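Local coordinates for ABC transporter, periplasmic solute-binding protein (Rhizobium meliloti, PDB 4WED) that probably binds a peptide or metal-containing solute in the periplasm and hands it to an ABC transporter for import, at residues Leu81-Lys86 against Thr97-Val102; Asp289-Lys294 against Ser343-Lys348. All coordinates share one frame; numbering follows the deposited sequence.

Interaction 1 (81-86 against 97-102) and interaction 2 (289-294 against 343-348) stand on opposite sides of the chain's centre, their centres about 55 Å apart and their nearest atoms about 37 Å apart, and they follow one another along the sequence without overlapping. The first is a beta hairpin held mainly by backbone hydrogen bonds; the second is a nearly antiparallel helix pair held by side-chain packing with no hydrogen bond across it. Both fall within the family 5 solute-binding region. The bound sodium ion, at D62 and D515, is nearer interaction 1, about 12 Å from the side chain of L81, yet neither contact supplies its ligands.

Interaction 1: Leu81-Lys86 against Thr97-Val102; sequences LATDWK and TLREGV
A classic beta bulge in the hairpin of strands 82-88 and 93-98 sets T83 and D84 together opposite T97. T97 N donates to D84 O (3.0 Å), while T97 O accepts from T83 N at 2.9 Å, a bond bent to 133° at the hydrogen. T83 OG1 lies 3.2 Å from that same T97 O and 3.4 Å from T97 CG2. On the other side of the bulge, where the first chain turns a corner at T83, A82 and L98 still form an antiparallel non-hydrogen-bonded pair, with A82 CA and L98 CA 4.3 Å apart and side chains that diverge; the small CB of A82 packs on T97 O. R99 N then closes on L81 O in an almost straight bond, 173° at the hydrogen.

This hairpin edges a four-stranded antiparallel sheet, with 93-98 also pairing to 147-152. T83, beta-branched, works in two directions. Its OG1 sits between the backbone N and carbonyl carbon (chi1 48°), turned to T97, while CG2 lies over one face of the R99 guanidinium, 3.7 Å from R99 NH1 and offset toward the rim. A serine here keeps the hydroxyl but lacks the methyl, and the R99 guanidinium would probably lose the cover over that part of its face and be freer to shift. R99 reaches this place through a bend at chi3, and its NH2 donates to C80 O, which holds that end of the group. At the far end L81 CD2 meets V102 CG1 at 4.0 Å, the two side chains crossing at about a right angle, both buried and aliphatic and well suited to an apolar corner.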
loop_
_atom_site.group_PDB
_atom_site.type_symbol
_atom_site.label_atom_id
_atom_site.label_comp_id
_atom_site.label_asym_id
_atom_site.label_seq_id
_atom_site.Cartn_x
_atom_site.Cartn_y
_atom_site.Cartn_z
ATOM N N LEU A 81 6.225 2.634 -20.678
ATOM C CA LEU A 81 7.337 2.816 -21.565
ATOM C C LEU A 81 7.758 1.502 -22.247
ATOM O O LEU A 81 8.447 1.503 -23.300
ATOM C CB LEU A 81 8.520 3.450 -20.822
ATOM C CG LEU A 81 8.288 4.914 -20.436
ATOM C CD1 LEU A 81 9.450 5.477 -19.641
ATOM C CD2 LEU A 81 8.035 5.772 -21.664
ATOM N N ALA A 82 7.382 0.385 -21.666
ATOM C CA ALA A 82 7.503 -0.889 -22.372
ATOM C C ALA A 82 6.141 -1.275 -22.840
ATOM O O ALA A 82 5.197 -1.248 -22.033
ATOM C CB ALA A 82 8.060 -1.975 -21.461
ATOM N N THR A 83 6.037 -1.637 -24.126
ATOM C CA THR A 83 4.787 -2.198 -24.723
ATOM C C THR A 83 4.557 -3.708 -24.509
ATOM O O THR A 83 3.456 -4.216 -24.689
ATOM C CB THR A 83 4.759 -1.964 -26.242
ATOM O OG1 THR A 83 6.023 -2.352 -26.801
ATOM C CG2 THR A 83 4.499 -0.511 -26.531
ATOM N N ASP A 84 5.612 -4.433 -24.200
ATOM C CA ASP A 84 5.499 -5.836 -23.964
ATOM C C ASP A 84 6.738 -6.326 -23.239
ATOM O O ASP A 84 7.765 -5.620 -23.177
ATOM C CB ASP A 84 5.308 -6.591 -25.278
ATOM C CG ASP A 84 4.866 -8.028 -25.056
ATOM O OD1 ASP A 84 4.026 -8.309 -24.149
ATOM O OD2 ASP A 84 5.400 -8.878 -25.766
ATOM N N TRP A 85 6.612 -7.524 -22.670
ATOM C CA TRP A 85 7.667 -8.152 -21.903
ATOM C C TRP A 85 7.491 -9.666 -21.785
ATOM O O TRP A 85 6.401 -10.205 -21.934
ATOM C CB TRP A 85 7.703 -7.521 -20.511
ATOM C CG TRP A 85 6.419 -7.585 -19.721
ATOM C CD1 TRP A 85 6.090 -8.507 -18.747
ATOM C CD2 TRP A 85 5.318 -6.649 -19.780
ATOM N NE1 TRP A 85 4.847 -8.199 -18.216
ATOM C CE2 TRP A 85 4.352 -7.074 -18.833
ATOM C CE3 TRP A 85 5.054 -5.490 -20.544
ATOM C CZ2 TRP A 85 3.138 -6.400 -18.654
ATOM C CZ3 TRP A 85 3.853 -4.812 -20.357
ATOM C CH2 TRP A 85 2.913 -5.260 -19.422
ATOM N N LYS A 86 8.587 -10.353 -21.529
ATOM C CA LYS A 86 8.561 -11.784 -21.390
ATOM C C LYS A 86 9.536 -12.132 -20.304
ATOM O O LYS A 86 10.662 -11.654 -20.300
ATOM C CB LYS A 86 8.905 -12.483 -22.692
ATOM C CG LYS A 86 8.472 -13.967 -22.756
ATOM N N THR A 97 10.225 -5.116 -24.761
ATOM C CA THR A 97 10.026 -4.362 -25.968
ATOM C C THR A 97 9.658 -2.911 -25.602
ATOM O O THR A 97 8.653 -2.675 -24.984
ATOM C CB THR A 97 8.952 -5.026 -26.817
ATOM O OG1 THR A 97 9.452 -6.295 -27.232
ATOM C CG2 THR A 97 8.636 -4.192 -28.037
ATOM N N LEU A 98 10.485 -1.952 -25.990
ATOM C CA LEU A 98 10.252 -0.555 -25.645
ATOM C C LEU A 98 9.278 0.114 -26.635
ATOM O O LEU A 98 9.219 -0.255 -27.823
ATOM C CB LEU A 98 11.589 0.219 -25.548
ATOM C CG LEU A 98 12.573 -0.318 -24.481
ATOM C CD1 LEU A 98 13.909 0.369 -24.528
ATOM C CD2 LEU A 98 12.010 -0.176 -23.064
ATOM N N ARG A 99 8.498 1.064 -26.117
ATOM C CA ARG A 99 7.565 1.835 -26.934
ATOM C C ARG A 99 8.347 2.765 -27.844
ATOM O O ARG A 99 9.195 3.477 -27.357
ATOM C CB ARG A 99 6.625 2.674 -26.058
ATOM C CG ARG A 99 5.584 3.430 -26.880
ATOM C CD ARG A 99 4.622 4.204 -26.000
ATOM N NE ARG A 99 4.100 3.366 -24.911
ATOM C CZ ARG A 99 3.051 2.549 -24.997
ATOM N NH1 ARG A 99 2.363 2.442 -26.113
ATOM N NH2 ARG A 99 2.695 1.827 -23.945
ATOM N N GLU A 100 8.037 2.736 -29.142
ATOM C CA GLU A 100 8.642 3.606 -30.169
ATOM C C GLU A 100 7.951 4.969 -30.163
ATOM O O GLU A 100 6.817 5.079 -29.722
ATOM C CB GLU A 100 8.533 2.954 -31.573
ATOM N N GLY A 101 8.661 6.004 -30.605
ATOM C CA GLY A 101 8.078 7.338 -30.769
ATOM C C GLY A 101 7.916 8.125 -29.481
ATOM O O GLY A 101 7.084 9.031 -29.379
ATOM N N VAL A 102 8.726 7.784 -28.494
ATOM C CA VAL A 102 8.697 8.447 -27.218
ATOM C C VAL A 102 9.859 9.424 -27.135
ATOM O O VAL A 102 11.001 9.092 -27.425
ATOM C CB VAL A 102 8.820 7.432 -26.092
ATOM C CG1 VAL A 102 8.937 8.132 -24.744
ATOM C CG2 VAL A 102 7.630 6.468 -26.129
#

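Interaction 2: Asp289-Lys294 against Ser343-Lys348; sequences DPQVRK and SALLEK
L345 packs between K294 and Q291, its branched side chain directed at the helix that begins after D289. CD1 touches the aliphatic stem of K294, with L345 CD1 and K294 CG 4.0 Å apart and the two chains crossing at about a right angle. The other methyl, L345 CD2, lies 4.0 Å from Q291 NE2. That amide nitrogen also rests against K348 CB (3.7 Å) but makes no hydrogen bond across the contact; Q291 thus acts here by bulk and reach, its chain extended beyond CG so that the amide spans the gap. Long polar chains with apolar stems suit this outer margin. Deeper in, V292 CG2 meets L346 CD2 at 4.1 Å, two buried aliphatic side chains crossing at about a right angle. V292 has CG1 anti to its own N (chi1 170°), which places CG2 on the side where L346 lies.

Behind these contacts stands the helix start. D289 is the N-cap: its OD1 accepts from Q291 N at 2.9 Å, on the anti side of the carboxylate and 28° out of its plane, while its backbone O takes V292 N and R293 N. An aspartate suits this place, since its short carboxylate can reach a first-turn amide. On the other helix E347, whose CB points away from the partner helix, forms a salt bridge with R357. The segment axes run nearly antiparallel, at 164° and 8.7 Å apart at closest approach; L345 and L346 continue onto A295 of helix 290-299, so the C-terminal turn of helix 339-348 packs against the first turns of helix 290-299.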
loop_
_atom_site.group_PDB
_atom_site.type_symbol
_atom_site.label_atom_id
_atom_site.label_comp_id
_atom_site.label_asym_id
_atom_site.label_seq_id
_atom_site.Cartn_x
_atom_site.Cartn_y
_atom_site.Cartn_z
ATOM N N ASP A 289 -5.559 -22.820 21.412
ATOM C CA ASP A 289 -6.772 -23.443 20.979
ATOM C C ASP A 289 -7.412 -22.616 19.858
ATOM O O ASP A 289 -7.979 -21.583 20.117
ATOM C CB ASP A 289 -7.723 -23.558 22.162
ATOM C CG ASP A 289 -8.954 -24.366 21.830
ATOM O OD1 ASP A 289 -9.337 -24.370 20.639
ATOM O OD2 ASP A 289 -9.533 -24.990 22.753
ATOM N N PRO A 290 -7.363 -23.094 18.613
ATOM C CA PRO A 290 -7.914 -22.329 17.494
ATOM C C PRO A 290 -9.389 -21.971 17.560
ATOM O O PRO A 290 -9.800 -21.022 16.884
ATOM C CB PRO A 290 -7.673 -23.246 16.292
ATOM C CG PRO A 290 -7.424 -24.591 16.873
ATOM C CD PRO A 290 -6.681 -24.304 18.131
ATOM N N GLN A 291 -10.167 -22.725 18.342
ATOM C CA GLN A 291 -11.576 -22.407 18.603
ATOM C C GLN A 291 -11.683 -21.094 19.364
ATOM O O GLN A 291 -12.639 -20.315 19.186
ATOM C CB GLN A 291 -12.263 -23.480 19.461
ATOM C CG GLN A 291 -12.326 -24.913 18.916
ATOM C CD GLN A 291 -13.162 -25.814 19.837
ATOM O OE1 GLN A 291 -12.632 -26.669 20.564
ATOM N NE2 GLN A 291 -14.477 -25.577 19.853
ATOM N N VAL A 292 -10.703 -20.867 20.237
ATOM C CA VAL A 292 -10.653 -19.640 21.037
ATOM C C VAL A 292 -10.278 -18.485 20.143
ATOM O O VAL A 292 -10.894 -17.430 20.190
ATOM C CB VAL A 292 -9.671 -19.783 22.204
ATOM C CG1 VAL A 292 -9.406 -18.440 22.901
ATOM C CG2 VAL A 292 -10.216 -20.819 23.196
ATOM N N ARG A 293 -9.287 -18.684 19.293
ATOM C CA ARG A 293 -8.962 -17.666 18.310
ATOM C C ARG A 293 -10.189 -17.258 17.445
ATOM O O ARG A 293 -10.472 -16.071 17.230
ATOM C CB ARG A 293 -7.852 -18.174 17.442
ATOM C CG ARG A 293 -6.534 -18.255 18.161
ATOM C CD ARG A 293 -5.416 -18.514 17.151
ATOM N NE ARG A 293 -4.783 -19.784 17.457
ATOM C CZ ARG A 293 -4.637 -20.804 16.646
ATOM N NH1 ARG A 293 -5.012 -20.756 15.385
ATOM N NH2 ARG A 293 -4.060 -21.891 17.119
ATOM N N LYS A 294 -10.909 -18.245 16.963
ATOM C CA LYS A 294 -12.063 -18.002 16.137
ATOM C C LYS A 294 -13.092 -17.206 16.915
ATOM O O LYS A 294 -13.692 -16.265 16.397
ATOM C CB LYS A 294 -12.653 -19.358 15.744
ATOM C CG LYS A 294 -13.771 -19.334 14.714
ATOM C CD LYS A 294 -14.058 -20.749 14.249
ATOM C CE LYS A 294 -15.284 -20.799 13.380
ATOM N NZ LYS A 294 -15.752 -22.210 13.179
ATOM N N SER A 343 -19.620 -17.573 22.166
ATOM C CA SER A 343 -19.851 -18.172 23.481
ATOM C C SER A 343 -19.889 -19.710 23.390
ATOM O O SER A 343 -19.392 -20.434 24.250
ATOM C CB SER A 343 -21.225 -17.699 23.997
ATOM O OG SER A 343 -21.283 -16.290 24.095
ATOM N N ALA A 344 -20.549 -20.192 22.359
ATOM C CA ALA A 344 -20.679 -21.623 22.150
ATOM C C ALA A 344 -19.299 -22.252 21.879
ATOM O O ALA A 344 -18.976 -23.297 22.446
ATOM C CB ALA A 344 -21.669 -21.920 21.013
ATOM N N LEU A 345 -18.484 -21.629 21.034
ATOM C CA LEU A 345 -17.115 -22.131 20.824
ATOM C C LEU A 345 -16.393 -22.180 22.144
ATOM O O LEU A 345 -15.852 -23.208 22.527
ATOM C CB LEU A 345 -16.325 -21.235 19.884
ATOM C CG LEU A 345 -16.798 -21.358 18.450
ATOM C CD1 LEU A 345 -16.346 -20.193 17.596
ATOM C CD2 LEU A 345 -16.303 -22.672 17.863
ATOM N N LEU A 346 -16.402 -21.074 22.866
ATOM C CA LEU A 346 -15.693 -21.061 24.131
ATOM C C LEU A 346 -16.138 -22.162 25.068
ATOM O O LEU A 346 -15.315 -22.788 25.747
ATOM C CB LEU A 346 -15.859 -19.714 24.801
ATOM C CG LEU A 346 -15.176 -18.605 24.030
ATOM C CD1 LEU A 346 -15.529 -17.264 24.611
ATOM C CD2 LEU A 346 -13.670 -18.816 23.984
ATOM N N GLU A 347 -17.436 -22.395 25.114
ATOM C CA GLU A 347 -17.986 -23.488 25.927
ATOM C C GLU A 347 -17.534 -24.888 25.444
ATOM O O GLU A 347 -17.098 -25.703 26.237
ATOM C CB GLU A 347 -19.520 -23.409 25.989
ATOM C CG GLU A 347 -20.085 -23.904 27.323
ATOM C CD GLU A 347 -21.153 -22.979 27.917
ATOM O OE1 GLU A 347 -22.346 -23.276 27.635
ATOM O OE2 GLU A 347 -20.818 -21.972 28.636
ATOM N N LYS A 348 -17.632 -25.160 24.153
ATOM C CA LYS A 348 -17.089 -26.405 23.610
ATOM C C LYS A 348 -15.600 -26.560 24.007
ATOM O O LYS A 348 -15.156 -27.639 24.368
ATOM C CB LYS A 348 -17.252 -26.447 22.083
ATOM C CG LYS A 348 -18.689 -26.581 21.593
ATOM C CD LYS A 348 -18.816 -26.265 20.104
ATOM C CE LYS A 348 -20.267 -25.998 19.687
ATOM N NZ LYS A 348 -20.339 -25.096 18.486
#